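Local coordinates for protein DNA-(apurinic or apyrimidinic site) lyase (Xenopus laevis, PDB 6WCD) that acts as a 3'-5' exonuclease and weak apurinic/apyrimidinic endonuclease in DNA repair, this chain holding its metal-dependent catalytic domain, at residues Phe243-Trp257 against Arg264-Leu276. Sequence-based numbering, arbitrary orientation.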
loop_
_atom_site.group_PDB
_atom_site.type_symbol
_atom_site.label_atom_id
_atom_site.label_comp_id
_atom_site.label_asym_id
_atom_site.label_seq_id
_atom_site.Cartn_x
_atom_site.Cartn_y
_atom_site.Cartn_z
ATOM N N PHE A 243 2.168 8.529 -10.769
ATOM C CA PHE A 243 2.583 8.060 -12.075
ATOM C C PHE A 243 2.095 8.998 -13.167
ATOM O O PHE A 243 2.841 9.333 -14.087
ATOM C CB PHE A 243 2.076 6.649 -12.355
ATOM C CG PHE A 243 2.446 6.115 -13.726
ATOM C CD1 PHE A 243 3.754 5.822 -14.063
ATOM C CD2 PHE A 243 1.484 5.904 -14.683
ATOM C CE1 PHE A 243 4.095 5.419 -15.339
ATOM C CE2 PHE A 243 1.792 5.480 -15.925
ATOM C CZ PHE A 243 3.092 5.225 -16.274
ATOM N N ARG A 244 0.827 9.440 -13.092
ATOM C CA ARG A 244 0.296 10.278 -14.152
ATOM C C ARG A 244 0.721 11.729 -14.034
ATOM O O ARG A 244 0.663 12.469 -15.019
ATOM C CB ARG A 244 -1.240 10.176 -14.159
ATOM C CG ARG A 244 -1.711 8.860 -14.663
ATOM C CD ARG A 244 -1.314 8.575 -16.107
ATOM N NE ARG A 244 -1.799 7.252 -16.505
ATOM C CZ ARG A 244 -1.367 6.585 -17.571
ATOM N NH1 ARG A 244 -0.376 7.040 -18.310
ATOM N NH2 ARG A 244 -1.885 5.400 -17.834
ATOM N N TYR A 245 1.180 12.164 -12.865
ATOM C CA TYR A 245 1.772 13.479 -12.759
ATOM C C TYR A 245 2.995 13.563 -13.665
ATOM O O TYR A 245 3.245 14.583 -14.293
ATOM C CB TYR A 245 2.147 13.738 -11.291
ATOM C CG TYR A 245 2.654 15.137 -11.005
ATOM C CD1 TYR A 245 4.013 15.406 -10.955
ATOM C CD2 TYR A 245 1.774 16.173 -10.738
ATOM C CE1 TYR A 245 4.488 16.682 -10.680
ATOM C CE2 TYR A 245 2.246 17.430 -10.459
ATOM C CZ TYR A 245 3.584 17.687 -10.447
ATOM O OH TYR A 245 4.045 18.955 -10.174
ATOM N N PHE A 246 3.764 12.461 -13.739
ATOM C CA PHE A 246 4.997 12.486 -14.526
ATOM C C PHE A 246 4.840 11.883 -15.914
ATOM O O PHE A 246 5.630 12.210 -16.795
ATOM C CB PHE A 246 6.100 11.763 -13.738
ATOM C CG PHE A 246 6.523 12.492 -12.489
ATOM C CD1 PHE A 246 7.329 13.606 -12.578
ATOM C CD2 PHE A 246 6.081 12.085 -11.260
ATOM C CE1 PHE A 246 7.718 14.281 -11.437
ATOM C CE2 PHE A 246 6.460 12.764 -10.149
ATOM C CZ PHE A 246 7.264 13.849 -10.238
ATOM N N HIS A 247 3.846 11.011 -16.117
ATOM C CA HIS A 247 3.666 10.287 -17.380
ATOM C C HIS A 247 2.202 10.331 -17.803
ATOM O O HIS A 247 1.519 9.297 -17.861
ATOM C CB HIS A 247 4.155 8.854 -17.202
ATOM C CG HIS A 247 5.558 8.820 -16.724
ATOM N ND1 HIS A 247 6.608 9.193 -17.535
ATOM C CD2 HIS A 247 6.074 8.573 -15.499
ATOM C CE1 HIS A 247 7.732 9.150 -16.828
ATOM N NE2 HIS A 247 7.440 8.771 -15.595
ATOM N N PRO A 248 1.679 11.513 -18.054
ATOM C CA PRO A 248 0.211 11.644 -18.204
ATOM C C PRO A 248 -0.352 10.954 -19.426
ATOM O O PRO A 248 -1.565 10.665 -19.429
ATOM C CB PRO A 248 -0.006 13.166 -18.305
ATOM C CG PRO A 248 1.315 13.722 -18.667
ATOM C CD PRO A 248 2.340 12.830 -18.001
ATOM N N THR A 249 0.441 10.720 -20.469
ATOM C CA THR A 249 -0.072 10.145 -21.716
ATOM C C THR A 249 0.527 8.779 -22.048
ATOM O O THR A 249 0.225 8.223 -23.119
ATOM C CB THR A 249 0.173 11.086 -22.904
ATOM O OG1 THR A 249 1.574 11.205 -23.145
ATOM C CG2 THR A 249 -0.418 12.458 -22.661
ATOM N N GLN A 250 1.339 8.201 -21.173
ATOM C CA GLN A 250 2.007 6.942 -21.517
ATOM C C GLN A 250 0.981 5.813 -21.673
ATOM O O GLN A 250 0.184 5.568 -20.761
ATOM C CB GLN A 250 3.017 6.588 -20.431
ATOM C CG GLN A 250 3.839 5.338 -20.691
ATOM C CD GLN A 250 4.936 5.112 -19.657
ATOM O OE1 GLN A 250 5.551 6.063 -19.138
ATOM N NE2 GLN A 250 5.177 3.846 -19.330
ATOM N N LYS A 251 1.035 5.130 -22.814
ATOM C CA LYS A 251 0.133 4.025 -23.147
ATOM C C LYS A 251 0.688 2.676 -22.688
ATOM O O LYS A 251 1.886 2.485 -22.542
ATOM C CB LYS A 251 -0.076 3.982 -24.669
ATOM C CG LYS A 251 -0.704 5.217 -25.225
ATOM C CD LYS A 251 -0.799 5.111 -26.755
ATOM C CE LYS A 251 -2.068 5.757 -27.297
ATOM N NZ LYS A 251 -2.055 5.835 -28.801
ATOM N N ASN A 252 -0.239 1.721 -22.449
ATOM C CA ASN A 252 0.143 0.334 -22.091
ATOM C C ASN A 252 0.949 0.231 -20.823
ATOM O O ASN A 252 1.785 -0.669 -20.640
ATOM C CB ASN A 252 0.907 -0.306 -23.253
ATOM C CG ASN A 252 0.131 -0.240 -24.535
ATOM O OD1 ASN A 252 0.632 0.225 -25.567
ATOM N ND2 ASN A 252 -1.114 -0.669 -24.484
ATOM N N ALA A 253 0.721 1.131 -19.879
ATOM C CA ALA A 253 1.506 1.140 -18.678
ATOM C C ALA A 253 0.742 0.341 -17.628
ATOM O O ALA A 253 0.219 0.887 -16.665
ATOM C CB ALA A 253 1.719 2.556 -18.192
ATOM N N PHE A 254 0.734 -0.970 -17.798
ATOM C CA PHE A 254 -0.042 -1.819 -16.917
ATOM C C PHE A 254 0.796 -2.420 -15.788
ATOM O O PHE A 254 2.033 -2.460 -15.862
ATOM C CB PHE A 254 -0.710 -2.934 -17.709
ATOM C CG PHE A 254 -1.529 -2.423 -18.899
ATOM C CD1 PHE A 254 -2.270 -1.251 -18.801
ATOM C CD2 PHE A 254 -1.522 -3.120 -20.076
ATOM C CE1 PHE A 254 -3.011 -0.780 -19.884
ATOM C CE2 PHE A 254 -2.271 -2.669 -21.165
ATOM C CZ PHE A 254 -3.019 -1.498 -21.047
ATOM N N THR A 255 0.120 -2.810 -14.705
ATOM C CA THR A 255 0.778 -3.387 -13.544
ATOM C C THR A 255 0.286 -4.777 -13.192
ATOM O O THR A 255 0.798 -5.391 -12.238
ATOM C CB THR A 255 0.633 -2.492 -12.327
ATOM O OG1 THR A 255 -0.742 -2.359 -11.932
ATOM C CG2 THR A 255 1.231 -1.142 -12.587
ATOM N N CYS A 256 -0.744 -5.277 -13.889
ATOM C CA CYS A 256 -1.398 -6.516 -13.520
ATOM C C CYS A 256 -1.853 -7.224 -14.762
ATOM O O CYS A 256 -2.528 -6.608 -15.615
ATOM C CB CYS A 256 -2.569 -6.249 -12.587
ATOM S SG CYS A 256 -3.430 -7.784 -12.022
ATOM N N TRP A 257 -1.559 -8.545 -14.840
ATOM C CA TRP A 257 -1.941 -9.420 -15.944
ATOM C C TRP A 257 -2.358 -10.749 -15.322
ATOM O O TRP A 257 -1.634 -11.299 -14.459
ATOM C CB TRP A 257 -0.788 -9.669 -16.920
ATOM C CG TRP A 257 -0.067 -8.439 -17.430
ATOM C CD1 TRP A 257 -0.254 -7.820 -18.595
ATOM C CD2 TRP A 257 0.947 -7.699 -16.725
ATOM N NE1 TRP A 257 0.585 -6.734 -18.709
ATOM C CE2 TRP A 257 1.322 -6.636 -17.544
ATOM C CE3 TRP A 257 1.557 -7.855 -15.485
ATOM C CZ2 TRP A 257 2.281 -5.741 -17.194
ATOM C CZ3 TRP A 257 2.552 -6.931 -15.128
ATOM C CH2 TRP A 257 2.870 -5.896 -15.949
ATOM N N ARG A 264 0.609 -11.756 -19.739
ATOM C CA ARG A 264 1.687 -10.783 -19.578
ATOM C C ARG A 264 2.464 -10.587 -20.858
ATOM O O ARG A 264 2.943 -9.478 -21.137
ATOM C CB ARG A 264 2.627 -11.218 -18.444
ATOM C CG ARG A 264 3.665 -10.143 -18.077
ATOM C CD ARG A 264 4.158 -10.419 -16.691
ATOM N NE ARG A 264 5.133 -9.420 -16.241
ATOM C CZ ARG A 264 5.540 -9.346 -14.970
ATOM N NH1 ARG A 264 5.086 -10.167 -14.060
ATOM N NH2 ARG A 264 6.421 -8.436 -14.647
ATOM N N GLN A 265 2.576 -11.631 -21.676
ATOM C CA GLN A 265 3.243 -11.529 -22.948
ATOM C C GLN A 265 2.417 -10.777 -23.990
ATOM O O GLN A 265 2.977 -10.157 -24.881
ATOM C CB GLN A 265 3.547 -12.938 -23.474
ATOM C CG GLN A 265 4.595 -13.716 -22.626
ATOM C CD GLN A 265 4.175 -13.960 -21.169
ATOM O OE1 GLN A 265 3.120 -14.555 -20.882
ATOM N NE2 GLN A 265 5.008 -13.491 -20.238
ATOM N N THR A 266 1.081 -10.880 -23.942
ATOM C CA THR A 266 0.267 -10.190 -24.945
ATOM C C THR A 266 -0.134 -8.798 -24.462
ATOM O O THR A 266 -0.809 -8.068 -25.208
ATOM C CB THR A 266 -0.993 -10.985 -25.252
ATOM O OG1 THR A 266 -1.747 -11.136 -24.062
ATOM C CG2 THR A 266 -0.674 -12.333 -25.805
ATOM N N ASN A 267 0.282 -8.438 -23.256
ATOM C CA ASN A 267 -0.065 -7.200 -22.542
ATOM C C ASN A 267 -1.583 -7.060 -22.395
ATOM O O ASN A 267 -2.181 -5.989 -22.535
ATOM C CB ASN A 267 0.543 -5.973 -23.203
ATOM C CG ASN A 267 0.873 -4.882 -22.206
ATOM O OD1 ASN A 267 1.271 -5.138 -21.025
ATOM N ND2 ASN A 267 0.736 -3.647 -22.663
ATOM N N TYR A 268 -2.203 -8.164 -22.082
ATOM C CA TYR A 268 -3.601 -8.174 -21.660
ATOM C C TYR A 268 -3.608 -7.805 -20.183
ATOM O O TYR A 268 -3.534 -8.666 -19.286
ATOM C CB TYR A 268 -4.155 -9.541 -21.934
ATOM C CG TYR A 268 -5.594 -9.843 -21.511
ATOM C CD1 TYR A 268 -6.623 -9.567 -22.340
ATOM C CD2 TYR A 268 -5.837 -10.483 -20.309
ATOM C CE1 TYR A 268 -7.936 -9.936 -22.009
ATOM C CE2 TYR A 268 -7.128 -10.845 -19.967
ATOM C CZ TYR A 268 -8.151 -10.546 -20.820
ATOM O OH TYR A 268 -9.449 -10.921 -20.537
ATOM N N GLY A 269 -3.663 -6.506 -19.913
ATOM C CA GLY A 269 -3.458 -6.000 -18.563
ATOM C C GLY A 269 -4.179 -4.718 -18.196
ATOM O O GLY A 269 -4.886 -4.107 -19.001
ATOM N N THR A 270 -3.952 -4.303 -16.946
ATOM C CA THR A 270 -4.591 -3.129 -16.363
ATOM C C THR A 270 -3.623 -2.486 -15.392
ATOM O O THR A 270 -2.779 -3.171 -14.829
ATOM C CB THR A 270 -5.872 -3.489 -15.611
ATOM O OG1 THR A 270 -6.666 -4.392 -16.390
ATOM C CG2 THR A 270 -6.646 -2.245 -15.349
ATOM N N ARG A 271 -3.756 -1.159 -15.177
ATOM C CA ARG A 271 -2.972 -0.456 -14.147
ATOM C C ARG A 271 -3.873 -0.262 -12.908
ATOM O O ARG A 271 -4.829 0.532 -12.961
ATOM C CB ARG A 271 -2.429 0.881 -14.623
ATOM C CG ARG A 271 -1.438 1.502 -13.567
ATOM C CD ARG A 271 -0.784 2.786 -14.058
ATOM N NE ARG A 271 -1.773 3.838 -14.188
ATOM C CZ ARG A 271 -1.974 4.818 -13.319
ATOM N NH1 ARG A 271 -1.219 4.952 -12.246
ATOM N NH2 ARG A 271 -2.972 5.662 -13.533
ATOM N N ILE A 272 -3.600 -1.008 -11.840
ATOM C CA ILE A 272 -4.416 -0.974 -10.621
ATOM C C ILE A 272 -3.548 -0.771 -9.379
ATOM O O ILE A 272 -4.091 -0.794 -8.245
ATOM C CB ILE A 272 -5.316 -2.220 -10.472
ATOM C CG1 ILE A 272 -4.482 -3.512 -10.489
ATOM C CG2 ILE A 272 -6.440 -2.190 -11.523
ATOM C CD1 ILE A 272 -5.293 -4.733 -10.095
ATOM N N ASP A 273 -2.263 -0.575 -9.553
ATOM C CA ASP A 273 -1.312 -0.300 -8.480
ATOM C C ASP A 273 -0.819 1.132 -8.603
ATOM O O ASP A 273 -0.374 1.575 -9.671
ATOM C CB ASP A 273 -0.186 -1.293 -8.612
ATOM C CG ASP A 273 -0.681 -2.732 -8.451
ATOM O OD1 ASP A 273 -0.983 -3.142 -7.268
ATOM O OD2 ASP A 273 -0.826 -3.479 -9.455
ATOM N N TYR A 274 -0.891 1.852 -7.499
ATOM C CA TYR A 274 -0.700 3.271 -7.452
ATOM C C TYR A 274 0.227 3.682 -6.344
ATOM O O TYR A 274 0.356 3.025 -5.311
ATOM C CB TYR A 274 -2.037 3.992 -7.196
ATOM C CG TYR A 274 -3.119 3.782 -8.197
ATOM C CD1 TYR A 274 -3.406 4.749 -9.117
ATOM C CD2 TYR A 274 -3.937 2.683 -8.149
ATOM C CE1 TYR A 274 -4.453 4.629 -10.001
ATOM C CE2 TYR A 274 -4.951 2.528 -9.051
ATOM C CZ TYR A 274 -5.232 3.504 -9.949
ATOM O OH TYR A 274 -6.281 3.426 -10.840
ATOM N N ILE A 275 0.866 4.863 -6.557
ATOM C CA ILE A 275 1.506 5.634 -5.491
ATOM C C ILE A 275 0.836 6.993 -5.503
ATOM O O ILE A 275 1.066 7.826 -6.393
ATOM C CB ILE A 275 3.035 5.729 -5.646
ATOM C CG1 ILE A 275 3.612 4.322 -5.612
ATOM C CG2 ILE A 275 3.593 6.640 -4.568
ATOM C CD1 ILE A 275 5.108 4.245 -5.927
ATOM N N LEU A 276 -0.063 7.221 -4.555
ATOM C CA LEU A 276 -0.812 8.468 -4.456
ATOM C C LEU A 276 -0.171 9.320 -3.385
ATOM O O LEU A 276 0.298 8.812 -2.370
ATOM C CB LEU A 276 -2.283 8.179 -4.085
ATOM C CG LEU A 276 -2.997 7.138 -4.931
ATOM C CD1 LEU A 276 -4.378 6.973 -4.295
ATOM C CD2 LEU A 276 -3.032 7.512 -6.379
HETATM O O HOH W 1 0.689 6.159 -9.233
HETATM O O HOH W 2 -4.785 7.618 -15.490
HETATM O O HOH W 3 3.507 -3.337 -19.952
#
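Thr255 OG1 works in two directions at once: it donates to Asp273 OD2 (2.7 Å), on the anti lone pair of that oxygen, and accepts from the backbone N of Ile272 (3.2 Å). With OG1 between the backbone N and carbonyl carbon (chi1 64°), the methyl CG2 turns to the aliphatic part of Arg271, a division of labour that suits threonine. Asp273, probably important for catalysis as in related AP endonucleases, also gives OD2 to ND1 of His300, so Thr255 probably steadies the carboxylate of this Asp-His pair from the second shell. Next to it, Thr255 and Cys256 both face Thr270 in a classic beta bulge; Thr255 N reaches Thr270 O at 2.9 Å, and Thr270 N returns a bond to Cys256 O.

Trp257 lies against Arg264, whose CA sits over the five-membered ring in a CH-pi contact and whose extended chain carries the guanidinium across CZ3, the two planes 13° apart; the carbonyl oxygens of Pro293 and Val295 hold its NH2. At the ring edge, Trp257 NE1 donates to Asn267 OD1 (2.9 Å, 164°). A leucine in place of Trp257 would probably leave Asn267 OD1 without this donor and strip the Arg264 chain of its flat support. Gly269 suits its place because a CB would clash with Trp257 CD1; its carbonyl oxygen lies over the centre of the Phe254 ring.

Farther along, the Arg271 guanidinium rests one face on Phe243 CD2. Arg271 NH2 lies 3.6 Å from Arg244 NE, the two arginines being gathered round Asp192 OD1, while Asp241 takes Arg271 NH2. Within this DNase I-like fold, strand 256-257 pairs antiparallel with strand 269-278, helix 263-266 lies over Trp257, and helix 242-246 packs at the other end, beside strand 286-291.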